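Local atomic coordinates of oligopeptide ABC transporter, periplasmic oligopeptide-binding protein, putative (Thermotoga maritima MSB8, PDB entry 5IPW), a protein that probably binds oligopeptides outside the cytoplasmic membrane and delivers them to an ABC transporter for uptake. Residues 80-88 with 180-188; 440-451 with 467-478. All blocks are in the same frame, centred on the assembly; numbering follows the deposited sequence.

Contact 1: residues 80-88 with 180-188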
loop_
_atom_site.group_PDB
_atom_site.type_symbol
_atom_site.label_atom_id
_atom_site.label_comp_id
_atom_site.label_asym_id
_atom_site.label_seq_id
_atom_site.Cartn_x
_atom_site.Cartn_y
_atom_site.Cartn_z
ATOM N N ILE A 80 -14.163 -2.493 4.305
ATOM C CA ILE A 80 -15.192 -1.690 4.930
ATOM C C ILE A 80 -14.834 -0.198 4.946
ATOM O O ILE A 80 -15.681 0.651 5.204
ATOM C CB ILE A 80 -15.426 -2.272 6.356
ATOM C CG1 ILE A 80 -16.866 -2.695 6.507
ATOM C CG2 ILE A 80 -14.941 -1.367 7.497
ATOM C CD1 ILE A 80 -17.141 -3.954 5.725
ATOM N N GLU A 81 -13.583 0.108 4.628
ATOM C CA GLU A 81 -13.035 1.442 4.808
ATOM C C GLU A 81 -13.604 2.461 3.843
ATOM O O GLU A 81 -13.901 2.158 2.689
ATOM C CB GLU A 81 -11.507 1.415 4.676
ATOM C CG GLU A 81 -10.790 1.171 5.992
ATOM C CD GLU A 81 -9.347 0.761 5.798
ATOM O OE1 GLU A 81 -8.665 1.328 4.911
ATOM O OE2 GLU A 81 -8.900 -0.140 6.534
ATOM N N VAL A 82 -13.741 3.684 4.337
ATOM C CA VAL A 82 -14.168 4.810 3.515
ATOM C C VAL A 82 -13.241 5.994 3.755
ATOM O O VAL A 82 -12.711 6.177 4.851
ATOM C CB VAL A 82 -15.641 5.208 3.779
ATOM C CG1 VAL A 82 -16.579 4.085 3.361
ATOM C CG2 VAL A 82 -15.869 5.586 5.238
ATOM N N LYS A 83 -13.059 6.792 2.712
ATOM C CA LYS A 83 -12.094 7.884 2.714
ATOM C C LYS A 83 -12.791 9.169 2.291
ATOM O O LYS A 83 -13.836 9.120 1.643
ATOM C CB LYS A 83 -10.951 7.565 1.737
ATOM C CG LYS A 83 -10.408 6.145 1.854
ATOM C CD LYS A 83 -9.717 5.915 3.190
ATOM C CE LYS A 83 -9.265 4.474 3.347
ATOM N NZ LYS A 83 -8.778 4.209 4.731
ATOM N N LEU A 84 -12.214 10.314 2.652
ATOM C CA LEU A 84 -12.680 11.591 2.124
ATOM C C LEU A 84 -12.467 11.566 0.631
ATOM O O LEU A 84 -13.307 12.011 -0.145
ATOM C CB LEU A 84 -11.908 12.754 2.735
ATOM C CG LEU A 84 -12.220 13.052 4.199
ATOM C CD1 LEU A 84 -11.322 14.160 4.720
ATOM C CD2 LEU A 84 -13.677 13.441 4.375
ATOM N N ALA A 85 -11.327 11.031 0.235
ATOM C CA ALA A 85 -11.043 10.814 -1.161
ATOM C C ALA A 85 -10.270 9.519 -1.288
ATOM O O ALA A 85 -9.310 9.286 -0.552
ATOM C CB ALA A 85 -10.242 11.976 -1.719
ATOM N N PHE A 86 -10.703 8.672 -2.213
ATOM C CA PHE A 86 -10.088 7.368 -2.400
ATOM C C PHE A 86 -8.911 7.476 -3.338
ATOM O O PHE A 86 -8.804 8.428 -4.124
ATOM C CB PHE A 86 -11.086 6.374 -2.991
ATOM C CG PHE A 86 -12.196 6.005 -2.056
ATOM C CD1 PHE A 86 -12.030 4.989 -1.129
ATOM C CD2 PHE A 86 -13.411 6.658 -2.110
ATOM C CE1 PHE A 86 -13.051 4.638 -0.269
ATOM C CE2 PHE A 86 -14.439 6.308 -1.250
ATOM C CZ PHE A 86 -14.256 5.297 -0.327
ATOM N N TRP A 87 -8.035 6.482 -3.257
ATOM C CA TRP A 87 -7.098 6.224 -4.337
ATOM C C TRP A 87 -7.931 5.932 -5.574
ATOM O O TRP A 87 -9.042 5.416 -5.474
ATOM C CB TRP A 87 -6.236 4.981 -4.052
ATOM C CG TRP A 87 -5.180 5.113 -3.001
ATOM C CD1 TRP A 87 -5.023 4.320 -1.907
ATOM C CD2 TRP A 87 -4.110 6.065 -2.963
ATOM N NE1 TRP A 87 -3.928 4.719 -1.180
ATOM C CE2 TRP A 87 -3.350 5.793 -1.803
ATOM C CE3 TRP A 87 -3.720 7.123 -3.793
ATOM C CZ2 TRP A 87 -2.225 6.542 -1.451
ATOM C CZ3 TRP A 87 -2.601 7.870 -3.442
ATOM C CH2 TRP A 87 -1.868 7.576 -2.281
ATOM N N ASP A 88 -7.403 6.239 -6.745
ATOM C CA ASP A 88 -7.894 5.575 -7.937
ATOM C C ASP A 88 -7.395 4.123 -7.868
ATOM O O ASP A 88 -6.739 3.721 -6.897
ATOM C CB ASP A 88 -7.401 6.270 -9.197
ATOM C CG ASP A 88 -5.941 6.015 -9.467
ATOM O OD1 ASP A 88 -5.156 5.884 -8.502
ATOM O OD2 ASP A 88 -5.577 5.950 -10.656
ATOM N N LEU A 180 -1.417 12.342 -0.003
ATOM C CA LEU A 180 -1.184 10.897 -0.053
ATOM C C LEU A 180 -1.576 10.173 1.234
ATOM O O LEU A 180 -1.631 8.949 1.264
ATOM C CB LEU A 180 0.279 10.603 -0.387
ATOM C CG LEU A 180 0.648 10.699 -1.869
ATOM C CD1 LEU A 180 0.211 12.005 -2.521
ATOM C CD2 LEU A 180 2.148 10.511 -1.997
ATOM N N LYS A 181 -1.840 10.928 2.292
ATOM C CA LYS A 181 -2.268 10.359 3.561
ATOM C C LYS A 181 -3.763 10.094 3.554
ATOM O O LYS A 181 -4.226 9.118 4.140
ATOM C CB LYS A 181 -1.939 11.316 4.705
ATOM C CG LYS A 181 -0.465 11.658 4.830
ATOM C CD LYS A 181 0.248 10.728 5.796
ATOM C CE LYS A 181 1.756 10.871 5.692
ATOM N NZ LYS A 181 2.277 10.255 4.440
ATOM N N VAL A 182 -4.507 10.958 2.875
ATOM C CA VAL A 182 -5.971 10.938 2.927
ATOM C C VAL A 182 -6.619 9.645 2.410
ATOM O O VAL A 182 -7.559 9.155 3.030
ATOM C CB VAL A 182 -6.564 12.164 2.201
ATOM C CG1 VAL A 182 -8.080 12.081 2.127
ATOM C CG2 VAL A 182 -6.157 13.437 2.926
ATOM N N PRO A 183 -6.135 9.096 1.281
ATOM C CA PRO A 183 -6.660 7.821 0.786
ATOM C C PRO A 183 -6.267 6.622 1.638
ATOM O O PRO A 183 -6.878 5.564 1.506
ATOM C CB PRO A 183 -6.012 7.666 -0.594
ATOM C CG PRO A 183 -5.335 8.950 -0.877
ATOM C CD PRO A 183 -5.047 9.589 0.432
ATOM N N TYR A 184 -5.237 6.782 2.469
ATOM C CA TYR A 184 -4.756 5.708 3.323
ATOM C C TYR A 184 -5.479 5.704 4.669
ATOM O O TYR A 184 -5.902 4.648 5.147
ATOM C CB TYR A 184 -3.237 5.827 3.549
ATOM C CG TYR A 184 -2.690 4.696 4.396
ATOM C CD1 TYR A 184 -2.381 3.471 3.826
ATOM C CD2 TYR A 184 -2.519 4.838 5.774
ATOM C CE1 TYR A 184 -1.902 2.417 4.592
ATOM C CE2 TYR A 184 -2.043 3.788 6.552
ATOM C CZ TYR A 184 -1.737 2.574 5.953
ATOM O OH TYR A 184 -1.268 1.508 6.697
ATOM N N GLY A 185 -5.611 6.882 5.275
ATOM C CA GLY A 185 -6.031 7.006 6.670
ATOM C C GLY A 185 -7.510 7.237 6.896
ATOM O O GLY A 185 -8.315 7.214 5.959
ATOM N N GLY A 186 -7.854 7.487 8.160
ATOM C CA GLY A 186 -9.251 7.547 8.614
ATOM C C GLY A 186 -9.792 8.955 8.823
ATOM O O GLY A 186 -10.463 9.232 9.837
ATOM N N PHE A 187 -9.547 9.824 7.840
ATOM C CA PHE A 187 -9.880 11.241 7.958
ATOM C C PHE A 187 -11.376 11.548 7.877
ATOM O O PHE A 187 -11.783 12.704 8.025
ATOM C CB PHE A 187 -9.077 12.057 6.938
ATOM C CG PHE A 187 -7.603 11.996 7.187
ATOM C CD1 PHE A 187 -7.013 12.833 8.123
ATOM C CD2 PHE A 187 -6.814 11.055 6.550
ATOM C CE1 PHE A 187 -5.656 12.753 8.395
ATOM C CE2 PHE A 187 -5.456 10.972 6.811
ATOM C CZ PHE A 187 -4.873 11.822 7.736
ATOM N N THR A 188 -12.192 10.514 7.685
ATOM C CA THR A 188 -13.637 10.673 7.704
ATOM C C THR A 188 -14.161 10.918 9.110
ATOM O O THR A 188 -15.295 11.351 9.283
ATOM C CB THR A 188 -14.337 9.447 7.108
ATOM O OG1 THR A 188 -13.895 8.270 7.786
ATOM C CG2 THR A 188 -14.009 9.333 5.618
HETATM O O HOH W 1 -9.895 9.490 5.121
HETATM O O HOH W 2 -8.394 4.935 -0.902
#

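Contact 2: residues 440-451 with 467-478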
loop_
_atom_site.group_PDB
_atom_site.type_symbol
_atom_site.label_atom_id
_atom_site.label_comp_id
_atom_site.label_asym_id
_atom_site.label_seq_id
_atom_site.Cartn_x
_atom_site.Cartn_y
_atom_site.Cartn_z
ATOM N N ARG A 440 36.797 -11.152 -6.337
ATOM C CA ARG A 440 35.956 -11.964 -5.484
ATOM C C ARG A 440 35.287 -11.097 -4.429
ATOM O O ARG A 440 35.873 -10.128 -3.941
ATOM C CB ARG A 440 36.790 -13.056 -4.808
ATOM C CG ARG A 440 36.044 -13.878 -3.761
ATOM C CD ARG A 440 36.924 -14.969 -3.172
ATOM N NE ARG A 440 36.207 -15.786 -2.194
ATOM C CZ ARG A 440 36.622 -16.962 -1.717
ATOM N NH1 ARG A 440 37.773 -17.505 -2.114
ATOM N NH2 ARG A 440 35.871 -17.607 -0.834
ATOM N N PHE A 441 34.051 -11.452 -4.091
ATOM C CA PHE A 441 33.375 -10.873 -2.939
ATOM C C PHE A 441 32.266 -11.790 -2.475
ATOM O O PHE A 441 31.899 -12.734 -3.171
ATOM C CB PHE A 441 32.839 -9.473 -3.240
ATOM C CG PHE A 441 31.875 -9.417 -4.386
ATOM C CD1 PHE A 441 32.335 -9.333 -5.694
ATOM C CD2 PHE A 441 30.504 -9.422 -4.161
ATOM C CE1 PHE A 441 31.448 -9.268 -6.755
ATOM C CE2 PHE A 441 29.611 -9.359 -5.219
ATOM C CZ PHE A 441 30.084 -9.282 -6.517
ATOM N N THR A 442 31.754 -11.513 -1.283
ATOM C CA THR A 442 30.727 -12.337 -0.664
ATOM C C THR A 442 29.365 -11.647 -0.738
ATOM O O THR A 442 29.235 -10.472 -0.401
ATOM C CB THR A 442 31.084 -12.640 0.804
ATOM O OG1 THR A 442 32.143 -13.603 0.845
ATOM C CG2 THR A 442 29.883 -13.199 1.564
ATOM N N ILE A 443 28.362 -12.397 -1.188
ATOM C CA ILE A 443 26.985 -11.933 -1.180
ATOM C C ILE A 443 26.372 -12.334 0.146
ATOM O O ILE A 443 26.338 -13.515 0.495
ATOM C CB ILE A 443 26.158 -12.549 -2.325
ATOM C CG1 ILE A 443 26.733 -12.131 -3.680
ATOM C CG2 ILE A 443 24.698 -12.116 -2.222
ATOM C CD1 ILE A 443 26.165 -12.901 -4.852
ATOM N N THR A 444 25.890 -11.336 0.877
ATOM C CA THR A 444 25.262 -11.553 2.164
ATOM C C THR A 444 23.756 -11.571 2.000
ATOM O O THR A 444 23.173 -10.622 1.465
ATOM C CB THR A 444 25.618 -10.425 3.140
ATOM O OG1 THR A 444 27.039 -10.268 3.182
ATOM C CG2 THR A 444 25.084 -10.733 4.544
ATOM N N VAL A 445 23.130 -12.647 2.472
ATOM C CA VAL A 445 21.677 -12.766 2.455
ATOM C C VAL A 445 21.175 -13.221 3.814
ATOM O O VAL A 445 21.956 -13.603 4.682
ATOM C CB VAL A 445 21.192 -13.776 1.387
ATOM C CG1 VAL A 445 21.840 -13.491 0.044
ATOM C CG2 VAL A 445 21.487 -15.213 1.801
ATOM N N THR A 446 19.859 -13.174 3.985
ATOM C CA THR A 446 19.202 -13.827 5.113
ATOM C C THR A 446 17.934 -14.511 4.601
ATOM O O THR A 446 17.082 -13.876 3.978
ATOM C CB THR A 446 18.913 -12.847 6.269
ATOM O OG1 THR A 446 18.237 -13.534 7.328
ATOM C CG2 THR A 446 18.083 -11.659 5.806
ATOM N N GLY A 447 17.844 -15.820 4.823
ATOM C CA GLY A 447 16.705 -16.612 4.365
ATOM C C GLY A 447 17.051 -17.576 3.246
ATOM O O GLY A 447 17.606 -17.180 2.215
ATOM N N GLN A 448 16.689 -18.843 3.445
ATOM C CA GLN A 448 16.956 -19.903 2.468
ATOM C C GLN A 448 16.496 -19.557 1.049
ATOM O O GLN A 448 17.102 -19.992 0.071
ATOM C CB GLN A 448 16.286 -21.210 2.911
ATOM C CG GLN A 448 16.618 -22.417 2.043
ATOM C CD GLN A 448 18.111 -22.637 1.912
ATOM O OE1 GLN A 448 18.662 -22.605 0.811
ATOM N NE2 GLN A 448 18.780 -22.835 3.044
ATOM N N PHE A 449 15.415 -18.793 0.941
ATOM C CA PHE A 449 14.902 -18.407 -0.356
ATOM C C PHE A 449 15.954 -17.635 -1.125
ATOM O O PHE A 449 16.250 -17.971 -2.265
ATOM C CB PHE A 449 13.624 -17.574 -0.222
ATOM C CG PHE A 449 13.267 -16.811 -1.470
ATOM C CD1 PHE A 449 12.900 -17.483 -2.630
ATOM C CD2 PHE A 449 13.315 -15.418 -1.489
ATOM C CE1 PHE A 449 12.578 -16.783 -3.783
ATOM C CE2 PHE A 449 12.994 -14.711 -2.640
ATOM C CZ PHE A 449 12.626 -15.396 -3.789
ATOM N N HIS A 450 16.519 -16.607 -0.498
ATOM C CA HIS A 450 17.487 -15.736 -1.176
ATOM C C HIS A 450 18.799 -16.462 -1.505
ATOM O O HIS A 450 19.430 -16.178 -2.526
ATOM C CB HIS A 450 17.773 -14.493 -0.334
ATOM C CG HIS A 450 16.655 -13.499 -0.329
ATOM N ND1 HIS A 450 16.382 -12.682 -1.405
ATOM C CD2 HIS A 450 15.747 -13.181 0.625
ATOM C CE1 HIS A 450 15.352 -11.907 -1.116
ATOM N NE2 HIS A 450 14.948 -12.191 0.109
ATOM N N VAL A 451 19.201 -17.389 -0.638
ATOM C CA VAL A 451 20.345 -18.255 -0.911
ATOM C C VAL A 451 20.171 -18.882 -2.291
ATOM O O VAL A 451 21.018 -18.714 -3.168
ATOM C CB VAL A 451 20.475 -19.371 0.150
ATOM C CG1 VAL A 451 21.460 -20.448 -0.291
ATOM C CG2 VAL A 451 20.893 -18.788 1.493
ATOM N N TRP A 467 33.898 -13.851 -9.143
ATOM C CA TRP A 467 33.824 -14.897 -8.126
ATOM C C TRP A 467 32.963 -14.429 -6.956
ATOM O O TRP A 467 33.250 -13.403 -6.343
ATOM C CB TRP A 467 35.232 -15.222 -7.619
ATOM C CG TRP A 467 35.343 -16.451 -6.758
ATOM C CD1 TRP A 467 34.322 -17.212 -6.250
ATOM C CD2 TRP A 467 36.554 -17.042 -6.275
ATOM N NE1 TRP A 467 34.828 -18.245 -5.501
ATOM C CE2 TRP A 467 36.194 -18.163 -5.498
ATOM C CE3 TRP A 467 37.912 -16.735 -6.434
ATOM C CZ2 TRP A 467 37.144 -18.979 -4.877
ATOM C CZ3 TRP A 467 38.854 -17.547 -5.817
ATOM C CH2 TRP A 467 38.466 -18.655 -5.047
ATOM N N VAL A 468 31.910 -15.177 -6.641
ATOM C CA VAL A 468 31.127 -14.888 -5.449
ATOM C C VAL A 468 30.868 -16.136 -4.627
ATOM O O VAL A 468 30.846 -17.250 -5.156
ATOM C CB VAL A 468 29.785 -14.202 -5.781
ATOM C CG1 VAL A 468 30.028 -12.858 -6.455
ATOM C CG2 VAL A 468 28.904 -15.097 -6.644
ATOM N N GLU A 469 30.709 -15.923 -3.324
ATOM C CA GLU A 469 30.197 -16.931 -2.404
ATOM C C GLU A 469 28.975 -16.349 -1.711
ATOM O O GLU A 469 28.738 -15.139 -1.753
ATOM C CB GLU A 469 31.239 -17.314 -1.352
ATOM C CG GLU A 469 32.538 -17.871 -1.916
ATOM C CD GLU A 469 32.363 -19.163 -2.698
ATOM O OE1 GLU A 469 31.355 -19.877 -2.495
ATOM O OE2 GLU A 469 33.253 -19.464 -3.521
ATOM N N ILE A 470 28.209 -17.221 -1.069
ATOM C CA ILE A 470 26.935 -16.850 -0.483
ATOM C C ILE A 470 26.958 -17.160 1.003
ATOM O O ILE A 470 27.099 -18.320 1.390
ATOM C CB ILE A 470 25.783 -17.644 -1.142
ATOM C CG1 ILE A 470 25.762 -17.432 -2.665
ATOM C CG2 ILE A 470 24.442 -17.277 -0.522
ATOM C CD1 ILE A 470 25.643 -15.990 -3.117
ATOM N N GLU A 471 26.828 -16.130 1.837
ATOM C CA GLU A 471 26.671 -16.350 3.271
ATOM C C GLU A 471 25.237 -16.035 3.675
ATOM O O GLU A 471 24.688 -14.988 3.328
ATOM C CB GLU A 471 27.704 -15.564 4.108
ATOM C CG GLU A 471 27.588 -14.041 4.105
ATOM C CD GLU A 471 28.612 -13.356 5.016
ATOM O OE1 GLU A 471 28.519 -12.124 5.191
ATOM O OE2 GLU A 471 29.506 -14.037 5.565
ATOM N N ASN A 472 24.632 -16.978 4.384
ATOM C CA ASN A 472 23.283 -16.833 4.887
ATOM C C ASN A 472 23.355 -16.547 6.376
ATOM O O ASN A 472 23.715 -17.419 7.163
ATOM C CB ASN A 472 22.495 -18.117 4.633
ATOM C CG ASN A 472 21.055 -18.024 5.107
ATOM O OD1 ASN A 472 20.381 -17.021 4.881
ATOM N ND2 ASN A 472 20.578 -19.068 5.770
ATOM N N LEU A 473 23.022 -15.323 6.762
ATOM C CA LEU A 473 23.113 -14.920 8.156
ATOM C C LEU A 473 21.747 -14.893 8.803
ATOM O O LEU A 473 20.735 -14.642 8.150
ATOM C CB LEU A 473 23.753 -13.534 8.282
ATOM C CG LEU A 473 25.038 -13.290 7.484
ATOM C CD1 LEU A 473 25.553 -11.879 7.741
ATOM C CD2 LEU A 473 26.099 -14.328 7.819
ATOM N N GLU A 474 21.734 -15.152 10.101
ATOM C CA GLU A 474 20.546 -14.961 10.913
ATOM C C GLU A 474 20.119 -13.472 10.894
ATOM O O GLU A 474 20.957 -12.574 10.877
ATOM C CB GLU A 474 20.824 -15.491 12.326
ATOM C CG GLU A 474 19.805 -15.127 13.389
ATOM C CD GLU A 474 20.169 -13.862 14.136
ATOM O OE1 GLU A 474 21.358 -13.681 14.484
ATOM O OE2 GLU A 474 19.256 -13.047 14.378
ATOM N N ARG A 475 18.806 -13.244 10.875
ATOM C CA ARG A 475 18.193 -11.911 10.711
ATOM C C ARG A 475 18.921 -10.751 11.412
ATOM O O ARG A 475 19.276 -9.763 10.776
ATOM C CB ARG A 475 16.741 -11.951 11.213
ATOM C CG ARG A 475 15.847 -10.818 10.722
ATOM C CD ARG A 475 15.346 -11.078 9.312
ATOM N NE ARG A 475 14.037 -10.474 9.066
ATOM C CZ ARG A 475 13.306 -10.664 7.966
ATOM N NH1 ARG A 475 13.744 -11.449 6.979
ATOM N NH2 ARG A 475 12.125 -10.065 7.847
ATOM N N SER A 476 19.119 -10.865 12.722
ATOM C CA SER A 476 19.685 -9.765 13.501
ATOM C C SER A 476 21.176 -9.544 13.239
ATOM O O SER A 476 21.652 -8.416 13.350
ATOM C CB SER A 476 19.438 -9.958 15.003
ATOM O OG SER A 476 20.420 -10.796 15.585
ATOM N N LEU A 477 21.908 -10.609 12.912
ATOM C CA LEU A 477 23.322 -10.473 12.571
ATOM C C LEU A 477 23.464 -9.789 11.217
ATOM O O LEU A 477 24.323 -8.930 11.032
ATOM C CB LEU A 477 24.028 -11.836 12.550
ATOM C CG LEU A 477 25.551 -11.801 12.315
ATOM C CD1 LEU A 477 26.282 -11.150 13.479
ATOM C CD2 LEU A 477 26.100 -13.198 12.079
ATOM N N PHE A 478 22.616 -10.201 10.279
ATOM C CA PHE A 478 22.478 -9.563 8.969
ATOM C C PHE A 478 22.327 -8.050 9.111
ATOM O O PHE A 478 22.992 -7.290 8.412
ATOM C CB PHE A 478 21.250 -10.167 8.268
ATOM C CG PHE A 478 20.984 -9.636 6.885
ATOM C CD1 PHE A 478 21.593 -10.208 5.775
ATOM C CD2 PHE A 478 20.078 -8.608 6.686
ATOM C CE1 PHE A 478 21.331 -9.737 4.497
ATOM C CE2 PHE A 478 19.812 -8.135 5.412
ATOM C CZ PHE A 478 20.440 -8.698 4.316
#

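Contact 1: residues 80-88 with 180-188
Three oxygens grip the ammonium group of Lys83: its NZ gives hydrogen bonds to Tyr184 O at 2.9 Å and Gly185 O at 3.3 Å, and forms a salt bridge with Glu81 OE1. Both carbonyls are met from above their planes, so the charge rests against the turn instead of lying in line with either C=O. The lysine chain bends once, at chi2 (-66°), then runs straight, and its methylenes CD and CE pass close to Pro183 O. Glu81 also pairs with Arg619, which makes the carboxylate a link between two basic side chains; the carboxylate and the two carbonyl oxygens round NZ probably favour a charged Lys83.

Pro183 is the apolar centre. Its CB sits almost squarely over the five-membered ring of Trp87, 3.4 Å from the centroid and 8° off the normal, a CH-pi contact, while Trp87 CH2 reaches Leu180 CG. The indole NE1 is hydrogen-bonded to Val617 O. A water bridges the backbones, accepting from Trp87 N at 2.8 Å and donating to Pro183 O. Farther along, Leu84 packs on two residues: CB touches Val182 CG1 at 3.9 Å and CD1 meets Phe187 CB, the side chains of Leu84 and Phe187 crossing at about a right angle. Thr188 CG2 packs on the Val82 carbonyl.

The loop 180-188 thus lies along the edge strand 85-87 of an antiparallel sheet. Strand 94-105 pairs with that edge strand and offers Leu94 to Pro183, while Phe113 of strand 110-115 packs on Leu84 and Val182.

Contact 2: residues 440-451 with 467-478
Backbone bonds join Phe441 to Trp467 and continue as a parallel ladder from strand 440-445 to strand 467-472. Ile443 N to Glu469 O is 2.8 Å, and Val445 N meets Glu471 O at 2.9 Å in a nearly straight bond (171°); Glu469 N to Phe441 O is weak.

Side-chain polar bonds finish the ladder where the strands end. Asn472 OD1 takes the N-H of Gly447 in its carbonyl plane at 2.8 Å; with CG anti to the backbone N (chi1 -179°), the amide reaches across to the start of helix 448-462. Thr446 OG1 gives its proton to Leu473 O at 2.9 Å, so both chains are tied just before their helices begin.

Charge and aromatic contacts gather at the other end. The extended Arg440 lies over one face of Trp467, with CD above the six-membered ring and CZ 4.1 Å from its centroid, a cation-pi pair whose planes are 31° apart. Tyr430 also stacks on this indole. Trp467 NE1 in turn hydrogen-bonds Glu469 OE2, on its anti side but tilted out of the carboxylate plane, tethering the ring.

Apolar packing fills the sheet face of Phe441, Ile443, Val468 and Ile470. Val468 CG1 sits over the Phe441 ring, and Ile443 CB touches Ile470 CD1 at 3.6 Å, the two isoleucines side by side and pointing the same way. Trp461 and Trp454 of helix 448-462 pack onto this layer. Past the strand ends, Phe478 lies by Thr444, on the Arg440 side of the sheet, and Thr446 CG2 stands over the centre of its ring, 3.6 Å from the centroid.

Together these contacts build a classical beta-alpha-beta crossover, in which helix 448-462 connects adjacent parallel strands at the edge of a mixed sheet.

Overall arrangement
From the N terminus, the chain leaves helix 73-80 and enters residues 80-88, then makes most of an antiparallel sheet before 180-188 returns to its first strand. Contact 1 thereby closes a loop of 91 intervening residues. More than 250 residues later, contact 2 opens at 440-451 and closes at 467-478, with just 15 residues between, most of them in helix 448-462. The two loops follow in series, neither nesting nor crossing. Their centres are 40 Å apart and their nearest atoms about 18 Å: contact 1 ties a long loop to a sheet edge nearer the chain's centre, contact 2 joins neighbouring strands of a separate, more peripheral mixed sheet.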